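Geranylgeranyl pyrophosphate synthase (Corynebacterium glutamicum, PDB 3LMD) probably catalyses chain elongation of prenyl diphosphates in isoprenoid biosynthesis, as a magnesium-dependent enzyme of the FPP/GGPP synthase family. Local coordinates at residues A[220-231]-A[323-332]. Numbering follows the deposited sequence.
Sequences EHIDALKNFGAA and IANAELDRLP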
loop_
_atom_site.group_PDB
_atom_site.type_symbol
_atom_site.label_atom_id
_atom_site.label_comp_id
_atom_site.label_asym_id
_atom_site.label_seq_id
_atom_site.Cartn_x
_atom_site.Cartn_y
_atom_site.Cartn_z
ATOM N N GLU A 220 -4.550 -30.874 1.097
ATOM C CA GLU A 220 -3.484 -31.311 1.989
ATOM C C GLU A 220 -2.117 -30.938 1.422
ATOM O O GLU A 220 -1.199 -30.611 2.165
ATOM C CB GLU A 220 -3.563 -32.829 2.241
ATOM C CG GLU A 220 -4.759 -33.242 3.129
ATOM C CD GLU A 220 -4.703 -32.650 4.547
ATOM O OE1 GLU A 220 -5.661 -31.949 4.944
ATOM O OE2 GLU A 220 -3.698 -32.870 5.259
ATOM N N HIS A 221 -1.988 -30.987 0.103
ATOM C CA HIS A 221 -0.719 -30.685 -0.520
ATOM C C HIS A 221 -0.503 -29.180 -0.548
ATOM O O HIS A 221 0.611 -28.723 -0.327
ATOM C CB HIS A 221 -0.627 -31.280 -1.925
ATOM C CG HIS A 221 -0.703 -32.775 -1.945
ATOM N ND1 HIS A 221 -0.974 -33.495 -3.089
ATOM C CD2 HIS A 221 -0.546 -33.684 -0.954
ATOM C CE1 HIS A 221 -0.974 -34.787 -2.801
ATOM N NE2 HIS A 221 -0.709 -34.928 -1.515
ATOM N N ILE A 222 -1.569 -28.433 -0.811
ATOM C CA ILE A 222 -1.516 -26.971 -0.729
ATOM C C ILE A 222 -1.085 -26.562 0.685
ATOM O O ILE A 222 -0.188 -25.726 0.862
ATOM C CB ILE A 222 -2.883 -26.348 -1.023
ATOM C CG1 ILE A 222 -3.319 -26.611 -2.483
ATOM C CG2 ILE A 222 -2.881 -24.831 -0.725
ATOM C CD1 ILE A 222 -4.812 -26.140 -2.735
ATOM N N ASP A 223 -1.721 -27.163 1.687
ATOM C CA ASP A 223 -1.404 -26.855 3.076
ATOM C C ASP A 223 0.048 -27.220 3.420
ATOM O O ASP A 223 0.746 -26.472 4.117
ATOM C CB ASP A 223 -2.372 -27.574 4.027
ATOM C CG ASP A 223 -2.310 -27.018 5.439
ATOM O OD1 ASP A 223 -2.724 -25.857 5.626
ATOM O OD2 ASP A 223 -1.828 -27.733 6.348
ATOM N N ALA A 224 0.502 -28.379 2.947
ATOM C CA ALA A 224 1.860 -28.809 3.232
ATOM C C ALA A 224 2.886 -27.850 2.620
ATOM O O ALA A 224 3.931 -27.590 3.213
ATOM C CB ALA A 224 2.092 -30.231 2.693
ATOM N N LEU A 225 2.624 -27.373 1.404
ATOM C CA LEU A 225 3.595 -26.501 0.717
ATOM C C LEU A 225 3.640 -25.112 1.372
ATOM O O LEU A 225 4.707 -24.489 1.505
ATOM C CB LEU A 225 3.245 -26.369 -0.792
ATOM C CG LEU A 225 3.699 -27.676 -1.482
ATOM C CD1 LEU A 225 2.810 -28.011 -2.708
ATOM C CD2 LEU A 225 5.143 -27.609 -1.851
ATOM N N LYS A 226 2.480 -24.652 1.793
ATOM C CA LYS A 226 2.394 -23.440 2.580
ATOM C C LYS A 226 3.266 -23.552 3.856
ATOM O O LYS A 226 4.104 -22.681 4.146
ATOM C CB LYS A 226 0.940 -23.200 2.978
ATOM C CG LYS A 226 0.794 -21.938 3.844
ATOM C CD LYS A 226 -0.672 -21.620 4.236
ATOM C CE LYS A 226 -1.224 -22.636 5.203
ATOM N NZ LYS A 226 -2.163 -21.964 6.157
ATOM N N ASN A 227 3.070 -24.635 4.605
ATOM C CA ASN A 227 3.757 -24.812 5.894
ATOM C C ASN A 227 5.245 -25.020 5.678
ATOM O O ASN A 227 6.090 -24.586 6.485
ATOM C CB ASN A 227 3.155 -26.002 6.652
ATOM C CG ASN A 227 1.752 -25.720 7.203
ATOM O OD1 ASN A 227 1.266 -24.596 7.190
ATOM N ND2 ASN A 227 1.104 -26.761 7.690
ATOM N N PHE A 228 5.593 -25.686 4.578
ATOM C CA PHE A 228 6.993 -25.885 4.251
ATOM C C PHE A 228 7.653 -24.527 3.963
ATOM O O PHE A 228 8.753 -24.249 4.411
ATOM C CB PHE A 228 7.141 -26.785 3.008
ATOM C CG PHE A 228 8.569 -26.925 2.546
ATOM C CD1 PHE A 228 9.437 -27.766 3.217
ATOM C CD2 PHE A 228 9.039 -26.198 1.449
ATOM C CE1 PHE A 228 10.772 -27.902 2.806
ATOM C CE2 PHE A 228 10.345 -26.305 1.041
ATOM C CZ PHE A 228 11.219 -27.183 1.715
ATOM N N GLY A 229 6.966 -23.683 3.212
ATOM C CA GLY A 229 7.515 -22.344 2.911
ATOM C C GLY A 229 7.702 -21.536 4.203
ATOM O O GLY A 229 8.702 -20.826 4.352
ATOM N N ALA A 230 6.759 -21.618 5.138
ATOM C CA ALA A 230 6.939 -20.905 6.420
ATOM C C ALA A 230 8.199 -21.361 7.157
ATOM O O ALA A 230 8.993 -20.530 7.658
ATOM C CB ALA A 230 5.702 -21.064 7.331
ATOM N N ALA A 231 8.406 -22.674 7.196
ATOM C CA ALA A 231 9.539 -23.248 7.926
ATOM C C ALA A 231 10.858 -22.876 7.253
ATOM O O ALA A 231 11.836 -22.529 7.918
ATOM C CB ALA A 231 9.376 -24.787 8.034
ATOM N N ILE A 323 10.482 -29.644 11.180
ATOM C CA ILE A 323 9.146 -29.226 10.729
ATOM C C ILE A 323 9.016 -29.281 9.206
ATOM O O ILE A 323 8.015 -29.779 8.679
ATOM C CB ILE A 323 8.815 -27.783 11.236
ATOM C CG1 ILE A 323 8.609 -27.785 12.764
ATOM C CG2 ILE A 323 7.555 -27.209 10.540
ATOM C CD1 ILE A 323 8.684 -26.371 13.398
ATOM N N ALA A 324 10.029 -28.772 8.513
ATOM C CA ALA A 324 10.039 -28.765 7.047
ATOM C C ALA A 324 9.928 -30.202 6.504
ATOM O O ALA A 324 9.149 -30.461 5.592
ATOM C CB ALA A 324 11.308 -28.089 6.528
ATOM N N ASN A 325 10.702 -31.121 7.080
ATOM C CA ASN A 325 10.671 -32.531 6.675
ATOM C C ASN A 325 9.326 -33.174 6.963
ATOM O O ASN A 325 8.841 -33.984 6.160
ATOM C CB ASN A 325 11.794 -33.321 7.354
ATOM C CG ASN A 325 13.112 -33.185 6.610
ATOM O OD1 ASN A 325 13.126 -33.059 5.392
ATOM N ND2 ASN A 325 14.211 -33.228 7.338
ATOM N N ALA A 326 8.704 -32.785 8.075
ATOM C CA ALA A 326 7.365 -33.266 8.386
ATOM C C ALA A 326 6.336 -32.737 7.393
ATOM O O ALA A 326 5.360 -33.422 7.096
ATOM C CB ALA A 326 6.945 -32.942 9.841
ATOM N N GLU A 327 6.543 -31.534 6.858
ATOM C CA GLU A 327 5.619 -31.048 5.818
ATOM C C GLU A 327 5.820 -31.794 4.505
ATOM O O GLU A 327 4.839 -32.199 3.856
ATOM C CB GLU A 327 5.717 -29.528 5.661
ATOM C CG GLU A 327 5.362 -28.823 6.993
ATOM C CD GLU A 327 3.900 -29.043 7.406
ATOM O OE1 GLU A 327 3.041 -29.368 6.546
ATOM O OE2 GLU A 327 3.593 -28.812 8.589
ATOM N N LEU A 328 7.078 -32.027 4.136
ATOM C CA LEU A 328 7.360 -32.772 2.916
ATOM C C LEU A 328 6.842 -34.224 2.991
ATOM O O LEU A 328 6.518 -34.827 1.960
ATOM C CB LEU A 328 8.854 -32.785 2.629
ATOM C CG LEU A 328 9.455 -31.402 2.271
ATOM C CD1 LEU A 328 10.942 -31.569 1.964
ATOM C CD2 LEU A 328 8.738 -30.723 1.112
ATOM N N ASP A 329 6.773 -34.772 4.200
ATOM C CA ASP A 329 6.187 -36.092 4.404
ATOM C C ASP A 329 4.776 -36.128 3.855
ATOM O O ASP A 329 4.287 -37.176 3.482
ATOM C CB ASP A 329 6.101 -36.438 5.892
ATOM C CG ASP A 329 7.314 -37.193 6.400
ATOM O OD1 ASP A 329 8.104 -37.720 5.582
ATOM O OD2 ASP A 329 7.475 -37.263 7.639
ATOM N N ARG A 330 4.101 -34.985 3.842
ATOM C CA ARG A 330 2.714 -34.938 3.398
ATOM C C ARG A 330 2.555 -34.954 1.872
ATOM O O ARG A 330 1.435 -35.062 1.347
ATOM C CB ARG A 330 1.998 -33.716 3.980
ATOM C CG ARG A 330 2.027 -33.632 5.519
ATOM C CD ARG A 330 1.569 -32.249 5.967
ATOM N NE ARG A 330 0.125 -32.075 5.801
ATOM C CZ ARG A 330 -0.492 -30.917 5.972
ATOM N NH1 ARG A 330 0.224 -29.844 6.293
ATOM N NH2 ARG A 330 -1.812 -30.819 5.824
ATOM N N LEU A 331 3.675 -34.843 1.168
ATOM C CA LEU A 331 3.664 -34.700 -0.285
ATOM C C LEU A 331 4.173 -35.992 -0.907
ATOM O O LEU A 331 5.005 -36.702 -0.305
ATOM C CB LEU A 331 4.606 -33.550 -0.726
ATOM C CG LEU A 331 4.206 -32.159 -0.224
ATOM C CD1 LEU A 331 5.304 -31.120 -0.550
ATOM C CD2 LEU A 331 2.862 -31.733 -0.821
ATOM N N PRO A 332 3.713 -36.273 -2.130
ATOM C CA PRO A 332 4.173 -37.450 -2.848
ATOM C C PRO A 332 5.628 -37.347 -3.249
ATOM O O PRO A 332 6.140 -36.272 -3.641
ATOM C CB PRO A 332 3.275 -37.484 -4.096
ATOM C CG PRO A 332 2.858 -36.110 -4.308
ATOM C CD PRO A 332 2.687 -35.538 -2.886
HETATM O O HOH W 1 -1.547 -34.244 4.987
HETATM O O HOH W 2 -4.880 -29.293 6.096
HETATM O O HOH W 3 0.440 -37.299 -0.588
#
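In the all-helical polyprenyl synthase fold, helix 219-246 and the C-terminal end of helix 309-328 pack antiparallel, their local axes 8.6 Å apart at 164°, and a salt-bridge network centred on R330 runs along one side of the seam. R330 lies in the type I turn L328-L331 at the end of the helix; its chain, bent at chi3 (73°), carries the guanidinium across A224 CB to the acids of 220-231. NH2 meets E220 OE2 at 2.8 Å in a nearly straight bond, arriving from above the carboxylate plane. NH1 and NH2 both close on D223 OD2, NH1 at 2.9 Å, on its anti side and from opposite faces of the carboxylate. NH1 also takes the syn lone pair of E327 OE1 (2.9 Å), so three carboxylates share one cation, which probably offsets their mutual repulsion. E327 CD lies 3.2 Å from N227 CB; N227 ND2 makes only weak bonds to E327 OE1 and OE2, the amide and carboxylate planes being almost perpendicular. A water joins E220 OE2 to R330 NE, another H221 NE2 to R330 O. P332 CD sits over one face of the H221 imidazole, a CH-pi contact 3.9 Å from the centroid. The other side is apolar: L331 CD1 touches L225 CD2 (3.7 Å), and L328 CD2 lies over one face of the F228 ring, whose edge faces A324 O. F88 covers L225 and L331, L340 of helix 335-349 and F81 of helix 77-86 pack on F228, and K337 NZ hydrogen-bonds to the carbonyls of L328 and L331.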